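Local coordinates for NADH oxidase (Thermus thermophilus, PDB 6RVB), which reduces coenzyme A disulfide with electrons from NADH, relying on a bound FAD cofactor and a redox-active centre, at residues A194-E199 / L334-T339; I358-G363 / W432-I437; P372-L377 / A390-G395. One frame throughout, in Å; residues are numbered along the deposited sequence.

Contact 1. Residues A194-E199 / L334-T339; sequences ALLKEE and LAVATT
The carboxylate of E199, the one flat side-chain group in contact here, sits beside the start of strand 334-339: its OE1 accepts a hydrogen bond from the backbone N of D333, while the methylene carbons behind it lie against L334. E199 CG comes to 3.8 Å from L334 CG, the two side chains crossing at a slant, and a bend at chi2 (-101°) brings the acid group round to the backbone at the start of the strand. Glutamate thus does two jobs, offering aliphatic carbons to an apolar neighbour and an acceptor to the amide just before the strand. L334 supplies most of the strand's share. With CG beside its backbone N (chi1 -74°), it sends CD1 up to the helix, 3.6 Å from L195 O, a carbonyl already bonded to E199 N one turn on. L196 reaches in from the next position, its CD2 4.3 Å from V336 CG2 and at the limit of contact with L334 CD1. Branched aliphatic residues suit this largely buried seam, where no hydrogen bond joins the two segments and L195 and L334 both rest on V392. Helix and strand run nearly antiparallel, at 158°, with axes 10.3 Å apart, the spacing of a helix laid on a sheet. The helix belongs to the beta-alpha-beta crossover between strands 174-178 and 205-208 of the Rossmann-type NAD-binding sheet, and packs here on the antiparallel sheet of the dimerisation domain.

Contact 2. Residues I358-G363 / W432-I437; sequences IQSRDG and WDPLLI. With COA (coenzyme A), chain J.
The extended strand through I358 and S360 passes the first turn of the helix that starts at P434, the backbones coming nearest where S360 CA and P434 CA are 5.9 Å apart and parting somewhat towards I358 and I437. Two strand residues two apart therefore meet two helix residues three apart. I358 CG1 lies 3.6 Å from I437 CD1, and since CG1 stands between the backbone N and the carbonyl carbon (chi1 66°), the longer branch runs across the I437 side chain at a slant. At the other end P434 CG presses on S360 CB at 3.7 Å. The same ring carbon also touches the carbonyl O of R361. Serine leaves room for that ring, while proline fits the first helical turn, where its missing N-H costs no bond. Just before it, D433 is the N-cap: OD1 accepts from L435 N at 2.7 Å, on the anti side of the carboxylate and a little out of its plane.

The adenine of coenzyme A lies against this contact. Its N6A donates an almost straight bond (170°) to Q359 O at 2.6 Å, a main-chain acceptor that recognises the amino group. I437 lies over the base, CD1 3.8 Å from C4A, and I358 CB comes to N1A from the same side, so two isoleucines give the flat ring an apolar bed. K20, R63, N303 and R307 of the second subunit bind the same coenzyme, placing the pocket at the dimer interface. R400 forms salt bridges to both D362 and D433. Strand 353-361, outermost in the antiparallel sheet within this chain, pairs with strand 372-380, whose L373 and V375 touch P434, while L435 packs on V403 and L404 of helix 401-409.

Contact 3. Residues P372-L377 / A390-G395; sequences PLWVEL and AVVARG
With CG beside its backbone N and anti to the carbonyl carbon (chi1 -70°), W374 brings its indole across V392 at a slant, so that CE3 is 3.6 Å from V392 CG2 and V392 O meets the ring at its edge, in plane. E376 takes the other course: the strand pairing sets its CB 3.9 Å from A390 CB, while a CG anti to the backbone N (chi1 -176°) and an extended chain carry OE1 to a hydrogen bond with W188 NE1. A small alanine suits the place beside that long acid. These residues form the antiparallel beta hairpin of strands 372-380 and 386-393, inside the sheet of the dimerisation domain. W374 and V392 are a hydrogen-bonded pair, each N to the other's O at 2.8 Å; E376 and A390 are a second such pair. V375 and V391 between them form a non-hydrogen-bonded pair, with CB atoms 4.2 Å apart; their CA-H groups touch A390 O and W374 O, which already accept N-H bonds, and their backbones bond outward to I358 and A337. The tryptophan and V392 face helix 190-202 and touch L195, whereas V375 is on the reverse face, where a beta-branched valine, suited to a strand, packs on P434. Near the strand ends L373 CD1 meets A393 CB at 3.8 Å. Beyond them R394 crosses P372, bringing NE to 3.5 Å from P372 CD, while NH1 bonds to D333 O. An alanine in place of P372 lacks CG and CD, and R394 would probably be freer to shift along NE and NH2.

All three contacts reach one antiparallel sheet, in the order 327-331, 334-340, 386-393, 372-380, 353-361. Contact 3 joins two inner strands and lies about 8 Å, centre to centre, from each of the others; contacts 1 and 2 are about 16 Å apart and do not touch. A335 N to A393 O ties contact 1 to contact 3, and S360 N to L373 O ties contact 3 to contact 2. Contact 1 comes first along the chain, and both segments of contact 3 fall between those of contact 2. The sheet thereby spans from the NAD-binding domain's helix 190-202 to a coenzyme A adenine site shared with the second subunit.

Contact 1. Residues A194-E199 / L334-T339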
loop_
_atom_site.group_PDB
_atom_site.type_symbol
_atom_site.label_atom_id
_atom_site.label_comp_id
_atom_site.label_asym_id
_atom_site.label_seq_id
_atom_site.Cartn_x
_atom_site.Cartn_y
_atom_site.Cartn_z
ATOM N N ALA A 194 2.108 11.567 -19.385
ATOM C CA ALA A 194 1.110 11.206 -20.353
ATOM C C ALA A 194 -0.247 10.813 -19.759
ATOM O O ALA A 194 -1.307 11.231 -20.274
ATOM C CB ALA A 194 1.578 10.120 -21.109
ATOM N N LEU A 195 -0.205 9.928 -18.755
ATOM C CA LEU A 195 -1.397 9.389 -18.144
ATOM C C LEU A 195 -2.157 10.580 -17.536
ATOM O O LEU A 195 -3.406 10.570 -17.436
ATOM C CB LEU A 195 -1.051 8.364 -17.054
ATOM C CG LEU A 195 -0.615 6.956 -17.453
ATOM C CD1 LEU A 195 -0.255 6.148 -16.279
ATOM C CD2 LEU A 195 -1.717 6.209 -18.050
ATOM N N LEU A 196 -1.404 11.615 -17.144
ATOM C CA LEU A 196 -1.979 12.734 -16.495
ATOM C C LEU A 196 -2.638 13.643 -17.480
ATOM O O LEU A 196 -3.704 14.107 -17.186
ATOM C CB LEU A 196 -0.913 13.458 -15.744
ATOM C CG LEU A 196 -0.856 12.986 -14.319
ATOM C CD1 LEU A 196 0.466 13.347 -13.788
ATOM C CD2 LEU A 196 -1.945 13.491 -13.486
ATOM N N LYS A 197 -2.002 13.925 -18.626
ATOM C CA LYS A 197 -2.630 14.717 -19.714
ATOM C C LYS A 197 -3.920 14.060 -20.166
ATOM O O LYS A 197 -4.878 14.741 -20.361
ATOM C CB LYS A 197 -1.721 14.887 -20.928
ATOM C CG LYS A 197 -2.202 15.850 -22.012
ATOM C CD LYS A 197 -0.986 16.128 -22.918
ATOM C CE LYS A 197 -1.148 17.166 -24.011
ATOM N NZ LYS A 197 -1.939 16.628 -25.132
ATOM N N GLU A 198 -3.947 12.739 -20.290
ATOM C CA GLU A 198 -5.130 12.079 -20.733
ATOM C C GLU A 198 -6.213 12.284 -19.689
ATOM O O GLU A 198 -7.273 12.644 -20.028
ATOM C CB GLU A 198 -4.850 10.636 -21.062
ATOM C CG GLU A 198 -5.867 9.993 -21.881
ATOM C CD GLU A 198 -5.529 8.555 -22.228
ATOM O OE1 GLU A 198 -4.418 8.086 -21.852
ATOM O OE2 GLU A 198 -6.386 7.895 -22.882
ATOM N N GLU A 199 -5.949 12.121 -18.404
ATOM C CA GLU A 199 -6.998 12.337 -17.454
ATOM C C GLU A 199 -7.443 13.750 -17.386
ATOM O O GLU A 199 -8.618 13.993 -17.164
ATOM C CB GLU A 199 -6.666 11.863 -16.071
ATOM C CG GLU A 199 -7.367 10.562 -15.811
ATOM C CD GLU A 199 -8.613 10.734 -14.977
ATOM O OE1 GLU A 199 -8.537 11.635 -14.120
ATOM O OE2 GLU A 199 -9.626 9.979 -15.189
ATOM N N LEU A 334 -6.950 9.867 -10.755
ATOM C CA LEU A 334 -5.670 9.203 -10.642
ATOM C C LEU A 334 -5.068 9.540 -9.335
ATOM O O LEU A 334 -5.131 10.699 -8.930
ATOM C CB LEU A 334 -4.764 9.680 -11.743
ATOM C CG LEU A 334 -5.067 9.154 -13.119
ATOM C CD1 LEU A 334 -3.996 9.565 -13.989
ATOM C CD2 LEU A 334 -5.180 7.645 -13.035
ATOM N N ALA A 335 -4.500 8.534 -8.661
ATOM C CA ALA A 335 -3.549 8.733 -7.527
ATOM C C ALA A 335 -2.126 8.514 -8.048
ATOM O O ALA A 335 -1.850 7.424 -8.579
ATOM C CB ALA A 335 -3.846 7.748 -6.437
ATOM N N VAL A 336 -1.263 9.529 -8.006
ATOM C CA VAL A 336 0.063 9.411 -8.639
ATOM C C VAL A 336 1.180 9.428 -7.600
ATOM O O VAL A 336 1.344 10.456 -6.893
ATOM C CB VAL A 336 0.323 10.557 -9.609
ATOM C CG1 VAL A 336 1.713 10.512 -10.127
ATOM C CG2 VAL A 336 -0.606 10.470 -10.770
ATOM N N ALA A 337 1.946 8.344 -7.488
ATOM C CA ALA A 337 2.968 8.381 -6.489
ATOM C C ALA A 337 4.379 8.117 -7.010
ATOM O O ALA A 337 4.593 7.213 -7.779
ATOM C CB ALA A 337 2.638 7.517 -5.386
ATOM N N THR A 338 5.351 8.896 -6.584
ATOM C CA THR A 338 6.718 8.707 -7.012
ATOM C C THR A 338 7.579 8.653 -5.773
ATOM O O THR A 338 7.133 9.033 -4.698
ATOM C CB THR A 338 7.223 9.883 -7.942
ATOM O OG1 THR A 338 7.042 11.213 -7.359
ATOM C CG2 THR A 338 6.491 9.801 -9.219
ATOM N N THR A 339 8.824 8.218 -5.940
ATOM C CA THR A 339 9.763 8.030 -4.870
ATOM C C THR A 339 11.130 7.804 -5.517
ATOM O O THR A 339 11.234 7.177 -6.601
ATOM C CB THR A 339 9.367 6.807 -4.005
ATOM O OG1 THR A 339 10.070 6.902 -2.798
ATOM C CG2 THR A 339 9.705 5.393 -4.659
#

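Contact 2. Residues I358-G363 / W432-I437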
loop_
_atom_site.group_PDB
_atom_site.type_symbol
_atom_site.label_atom_id
_atom_site.label_comp_id
_atom_site.label_asym_id
_atom_site.label_seq_id
_atom_site.Cartn_x
_atom_site.Cartn_y
_atom_site.Cartn_z
ATOM N N ILE A 358 5.084 -0.806 -16.413
ATOM C CA ILE A 358 4.147 -1.832 -16.747
ATOM C C ILE A 358 2.786 -1.358 -16.356
ATOM O O ILE A 358 2.725 -0.461 -15.565
ATOM C CB ILE A 358 4.444 -3.230 -16.205
ATOM C CG1 ILE A 358 4.353 -3.262 -14.721
ATOM C CG2 ILE A 358 5.714 -3.614 -16.606
ATOM C CD1 ILE A 358 3.026 -3.433 -14.236
ATOM N N GLN A 359 1.733 -1.895 -17.014
ATOM C CA GLN A 359 0.389 -1.564 -16.636
ATOM C C GLN A 359 -0.328 -2.852 -16.310
ATOM O O GLN A 359 -0.294 -3.750 -17.152
ATOM C CB GLN A 359 -0.329 -0.871 -17.740
ATOM C CG GLN A 359 -1.753 -1.254 -17.745
ATOM C CD GLN A 359 -2.614 -0.433 -18.644
ATOM O OE1 GLN A 359 -2.159 0.331 -19.499
ATOM N NE2 GLN A 359 -3.886 -0.579 -18.443
ATOM N N SER A 360 -0.912 -2.924 -15.092
ATOM C CA SER A 360 -1.506 -4.102 -14.535
ATOM C C SER A 360 -2.839 -3.654 -13.958
ATOM O O SER A 360 -3.312 -2.580 -14.273
ATOM C CB SER A 360 -0.678 -4.687 -13.450
ATOM O OG SER A 360 -1.150 -6.000 -13.176
ATOM N N ARG A 361 -3.484 -4.504 -13.172
ATOM C CA ARG A 361 -4.758 -4.164 -12.617
ATOM C C ARG A 361 -4.585 -3.978 -11.090
ATOM O O ARG A 361 -3.522 -4.205 -10.546
ATOM C CB ARG A 361 -5.806 -5.216 -12.959
ATOM C CG ARG A 361 -5.470 -6.246 -14.081
ATOM C CD ARG A 361 -6.736 -6.947 -14.799
ATOM N NE ARG A 361 -7.549 -6.019 -15.654
ATOM C CZ ARG A 361 -8.556 -5.195 -15.251
ATOM N NH1 ARG A 361 -8.969 -5.135 -13.996
ATOM N NH2 ARG A 361 -9.180 -4.395 -16.115
ATOM N N ASP A 362 -5.634 -3.541 -10.416
ATOM C CA ASP A 362 -5.631 -3.302 -9.010
ATOM C C ASP A 362 -6.499 -4.321 -8.344
ATOM O O ASP A 362 -7.303 -3.989 -7.534
ATOM C CB ASP A 362 -6.258 -1.955 -8.726
ATOM C CG ASP A 362 -5.751 -1.366 -7.367
ATOM O OD1 ASP A 362 -5.413 -2.172 -6.404
ATOM O OD2 ASP A 362 -5.698 -0.093 -7.250
ATOM N N GLY A 363 -6.378 -5.570 -8.695
ATOM C CA GLY A 363 -7.388 -6.528 -8.278
ATOM C C GLY A 363 -7.506 -7.464 -9.450
ATOM O O GLY A 363 -7.131 -7.087 -10.555
ATOM N N TRP A 432 -0.070 -12.188 -9.185
ATOM C CA TRP A 432 1.178 -11.447 -9.146
ATOM C C TRP A 432 1.024 -9.939 -8.862
ATOM O O TRP A 432 0.397 -9.255 -9.664
ATOM C CB TRP A 432 1.836 -11.607 -10.497
ATOM C CG TRP A 432 2.409 -13.002 -10.687
ATOM C CD1 TRP A 432 1.902 -13.966 -11.448
ATOM C CD2 TRP A 432 3.573 -13.533 -10.070
ATOM N NE1 TRP A 432 2.680 -15.065 -11.381
ATOM C CE2 TRP A 432 3.713 -14.812 -10.517
ATOM C CE3 TRP A 432 4.515 -13.020 -9.215
ATOM C CZ2 TRP A 432 4.749 -15.627 -10.101
ATOM C CZ3 TRP A 432 5.494 -13.802 -8.799
ATOM C CH2 TRP A 432 5.627 -15.098 -9.243
ATOM N N ASP A 433 1.548 -9.420 -7.738
ATOM C CA ASP A 433 1.338 -7.986 -7.458
ATOM C C ASP A 433 1.940 -7.164 -8.573
ATOM O O ASP A 433 2.930 -7.564 -9.108
ATOM C CB ASP A 433 2.014 -7.568 -6.161
ATOM C CG ASP A 433 1.650 -6.154 -5.763
ATOM O OD1 ASP A 433 2.366 -5.221 -6.188
ATOM O OD2 ASP A 433 0.647 -5.970 -5.014
ATOM N N PRO A 434 1.374 -5.996 -8.909
ATOM C CA PRO A 434 2.049 -5.229 -9.924
ATOM C C PRO A 434 3.492 -4.865 -9.585
ATOM O O PRO A 434 4.259 -4.822 -10.525
ATOM C CB PRO A 434 1.202 -4.012 -10.054
ATOM C CG PRO A 434 -0.039 -4.453 -9.769
ATOM C CD PRO A 434 0.046 -5.462 -8.691
ATOM N N LEU A 435 3.907 -4.633 -8.336
ATOM C CA LEU A 435 5.325 -4.500 -8.064
ATOM C C LEU A 435 6.115 -5.773 -8.583
ATOM O O LEU A 435 7.155 -5.635 -9.173
ATOM C CB LEU A 435 5.525 -4.254 -6.588
ATOM C CG LEU A 435 4.985 -2.956 -6.114
ATOM C CD1 LEU A 435 5.030 -2.911 -4.624
ATOM C CD2 LEU A 435 5.822 -1.911 -6.687
ATOM N N LEU A 436 5.653 -6.994 -8.354
ATOM C CA LEU A 436 6.410 -8.148 -8.777
ATOM C C LEU A 436 6.440 -8.184 -10.311
ATOM O O LEU A 436 7.416 -8.613 -10.895
ATOM C CB LEU A 436 5.868 -9.483 -8.205
ATOM C CG LEU A 436 5.850 -9.293 -6.726
ATOM C CD1 LEU A 436 5.428 -10.522 -6.133
ATOM C CD2 LEU A 436 7.228 -8.874 -6.220
ATOM N N ILE A 437 5.395 -7.758 -10.997
ATOM C CA ILE A 437 5.397 -8.132 -12.402
ATOM C C ILE A 437 6.405 -7.152 -12.952
ATOM O O ILE A 437 7.254 -7.486 -13.760
ATOM C CB ILE A 437 3.963 -8.397 -13.229
ATOM C CG1 ILE A 437 3.551 -7.234 -13.972
ATOM C CG2 ILE A 437 2.742 -8.748 -12.443
ATOM C CD1 ILE A 437 4.657 -6.871 -14.840
HETATM N N1A COA J . 2.400 -5.737 -18.233
HETATM C C2A COA J . 3.591 -6.237 -18.714
HETATM N N3A COA J . 3.998 -7.553 -18.570
HETATM C C4A COA J . 3.216 -8.498 -17.917
HETATM C C5A COA J . 1.911 -8.033 -17.347
HETATM C C6A COA J . 1.521 -6.602 -17.544
HETATM N N6A COA J . 0.307 -6.271 -16.980
HETATM N N7A COA J . 1.335 -9.095 -16.717
HETATM C C8A COA J . 2.174 -10.155 -16.871
HETATM N N9A COA J . 3.283 -9.809 -17.572
HETATM C C1B COA J . 4.373 -10.772 -17.873
HETATM C C2B COA J . 5.015 -11.400 -16.625
HETATM O O2B COA J . 6.070 -10.545 -16.131
HETATM C C3B COA J . 5.594 -12.727 -17.109
HETATM O O3B COA J . 6.984 -12.535 -17.476
HETATM P P3B COA J . 7.998 -13.605 -18.152
HETATM O O7A COA J . 9.307 -13.042 -17.631
HETATM O O8A COA J . 7.586 -14.965 -17.698
HETATM O O9A COA J . 7.761 -13.519 -19.651
HETATM C C4B COA J . 4.755 -13.048 -18.328
HETATM O O4B COA J . 3.924 -11.916 -18.610
HETATM C C5B COA J . 3.817 -14.190 -18.094
HETATM O O5B COA J . 2.639 -13.727 -17.425
HETATM P P1A COA J . 1.264 -14.489 -17.780
HETATM O O1A COA J . 0.283 -13.686 -17.000
HETATM O O2A COA J . 1.079 -14.680 -19.269
HETATM O O3A COA J . 1.501 -15.860 -16.944
HETATM P P2A COA J . 1.774 -17.417 -17.343
HETATM O O4A COA J . 2.970 -18.033 -16.557
HETATM O O5A COA J . 1.620 -17.517 -18.852
HETATM O O6A COA J . 0.380 -17.924 -16.731
HETATM C CBP COA J . -1.269 -19.160 -15.599
HETATM C CCP COA J . 0.197 -19.079 -15.965
HETATM C CDP COA J . -2.104 -18.004 -16.163
HETATM C CEP COA J . -1.727 -20.466 -16.221
HETATM C CAP COA J . -1.290 -19.208 -14.051
HETATM O OAP COA J . -0.793 -18.010 -13.444
HETATM C C9P COA J . -2.641 -19.549 -13.493
HETATM O O9P COA J . -3.109 -20.697 -13.611
HETATM N N8P COA J . -3.309 -18.574 -12.874
HETATM C C7P COA J . -4.725 -18.844 -12.646
HETATM C C6P COA J . -4.920 -19.625 -11.347
HETATM C C5P COA J . -4.343 -18.710 -10.284
HETATM O O5P COA J . -3.143 -18.689 -10.019
HETATM N N4P COA J . -5.169 -17.923 -9.632
HETATM C C3P COA J . -4.752 -17.658 -8.277
HETATM C C2P COA J . -4.712 -18.951 -7.479
HETATM S S1P COA J . -6.147 -18.896 -6.382
#

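Contact 3. Residues P372-L377 / A390-G395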
loop_
_atom_site.group_PDB
_atom_site.type_symbol
_atom_site.label_atom_id
_atom_site.label_comp_id
_atom_site.label_asym_id
_atom_site.label_seq_id
_atom_site.Cartn_x
_atom_site.Cartn_y
_atom_site.Cartn_z
ATOM N N PRO A 372 -7.109 0.030 -13.329
ATOM C CA PRO A 372 -5.748 -0.151 -13.801
ATOM C C PRO A 372 -4.819 0.399 -12.768
ATOM O O PRO A 372 -5.191 1.171 -11.934
ATOM C CB PRO A 372 -5.737 0.694 -15.047
ATOM C CG PRO A 372 -6.544 1.817 -14.665
ATOM C CD PRO A 372 -7.621 1.336 -13.727
ATOM N N LEU A 373 -3.605 -0.081 -12.802
ATOM C CA LEU A 373 -2.545 0.264 -11.847
ATOM C C LEU A 373 -1.247 0.103 -12.625
ATOM O O LEU A 373 -1.015 -0.986 -13.243
ATOM C CB LEU A 373 -2.553 -0.695 -10.671
ATOM C CG LEU A 373 -1.653 -0.190 -9.566
ATOM C CD1 LEU A 373 -2.311 -0.548 -8.315
ATOM C CD2 LEU A 373 -0.264 -0.853 -9.596
ATOM N N TRP A 374 -0.440 1.168 -12.665
ATOM C CA TRP A 374 0.770 1.182 -13.479
ATOM C C TRP A 374 1.895 1.278 -12.492
ATOM O O TRP A 374 1.726 1.979 -11.483
ATOM C CB TRP A 374 0.857 2.422 -14.301
ATOM C CG TRP A 374 -0.133 2.578 -15.444
ATOM C CD1 TRP A 374 0.090 2.315 -16.774
ATOM C CD2 TRP A 374 -1.469 3.089 -15.365
ATOM N NE1 TRP A 374 -1.052 2.565 -17.496
ATOM C CE2 TRP A 374 -2.011 3.049 -16.656
ATOM C CE3 TRP A 374 -2.287 3.508 -14.311
ATOM C CZ2 TRP A 374 -3.282 3.456 -16.916
ATOM C CZ3 TRP A 374 -3.552 3.908 -14.586
ATOM C CH2 TRP A 374 -4.038 3.869 -15.871
ATOM N N VAL A 375 3.011 0.561 -12.699
ATOM C CA VAL A 375 4.126 0.757 -11.807
ATOM C C VAL A 375 5.344 0.945 -12.665
ATOM O O VAL A 375 5.393 0.368 -13.748
ATOM C CB VAL A 375 4.269 -0.316 -10.741
ATOM C CG1 VAL A 375 3.291 -1.459 -10.938
ATOM C CG2 VAL A 375 5.663 -0.803 -10.690
ATOM N N GLU A 376 6.237 1.860 -12.234
ATOM C CA GLU A 376 7.532 2.137 -12.868
ATOM C C GLU A 376 8.679 1.788 -11.972
ATOM O O GLU A 376 8.611 2.127 -10.828
ATOM C CB GLU A 376 7.736 3.616 -13.188
ATOM C CG GLU A 376 9.075 3.842 -13.941
ATOM C CD GLU A 376 9.274 5.298 -14.264
ATOM O OE1 GLU A 376 8.355 6.093 -14.008
ATOM O OE2 GLU A 376 10.362 5.651 -14.774
ATOM N N LEU A 377 9.761 1.198 -12.480
ATOM C CA LEU A 377 10.919 0.924 -11.654
ATOM C C LEU A 377 12.096 1.565 -12.332
ATOM O O LEU A 377 12.306 1.371 -13.498
ATOM C CB LEU A 377 11.092 -0.582 -11.644
ATOM C CG LEU A 377 10.860 -1.370 -10.412
ATOM C CD1 LEU A 377 9.898 -0.652 -9.445
ATOM C CD2 LEU A 377 10.475 -2.756 -10.829
ATOM N N ALA A 390 7.594 4.574 -9.554
ATOM C CA ALA A 390 6.333 5.278 -9.472
ATOM C C ALA A 390 5.223 4.298 -9.364
ATOM O O ALA A 390 5.339 3.200 -9.840
ATOM C CB ALA A 390 6.152 6.100 -10.635
ATOM N N VAL A 391 4.130 4.597 -8.721
ATOM C CA VAL A 391 2.984 3.780 -9.110
ATOM C C VAL A 391 1.792 4.686 -9.311
ATOM O O VAL A 391 1.732 5.744 -8.656
ATOM C CB VAL A 391 2.649 2.580 -8.188
ATOM C CG1 VAL A 391 3.661 2.346 -7.079
ATOM C CG2 VAL A 391 1.306 2.733 -7.678
ATOM N N VAL A 392 0.940 4.389 -10.292
ATOM C CA VAL A 392 -0.212 5.236 -10.441
ATOM C C VAL A 392 -1.424 4.346 -10.450
ATOM O O VAL A 392 -1.355 3.273 -11.037
ATOM C CB VAL A 392 -0.126 6.348 -11.570
ATOM C CG1 VAL A 392 1.100 6.253 -12.388
ATOM C CG2 VAL A 392 -1.371 6.406 -12.362
ATOM N N ALA A 393 -2.476 4.742 -9.716
ATOM C CA ALA A 393 -3.640 3.903 -9.529
ATOM C C ALA A 393 -4.851 4.801 -9.399
ATOM O O ALA A 393 -4.651 6.006 -9.432
ATOM C CB ALA A 393 -3.441 3.088 -8.337
ATOM N N ARG A 394 -6.082 4.276 -9.312
ATOM C CA ARG A 394 -7.197 5.124 -8.864
ATOM C C ARG A 394 -7.173 5.052 -7.323
ATOM O O ARG A 394 -7.323 6.022 -6.622
ATOM C CB ARG A 394 -8.521 4.672 -9.444
ATOM C CG ARG A 394 -8.427 4.195 -10.891
ATOM C CD ARG A 394 -9.656 4.502 -11.776
ATOM N NE ARG A 394 -9.370 4.343 -13.223
ATOM C CZ ARG A 394 -8.827 5.290 -14.041
ATOM N NH1 ARG A 394 -8.508 6.482 -13.583
ATOM N NH2 ARG A 394 -8.570 5.086 -15.340
ATOM N N GLY A 395 -6.818 3.879 -6.821
ATOM C CA GLY A 395 -6.719 3.529 -5.402
ATOM C C GLY A 395 -6.298 4.475 -4.290
ATOM O O GLY A 395 -5.302 5.098 -4.461
#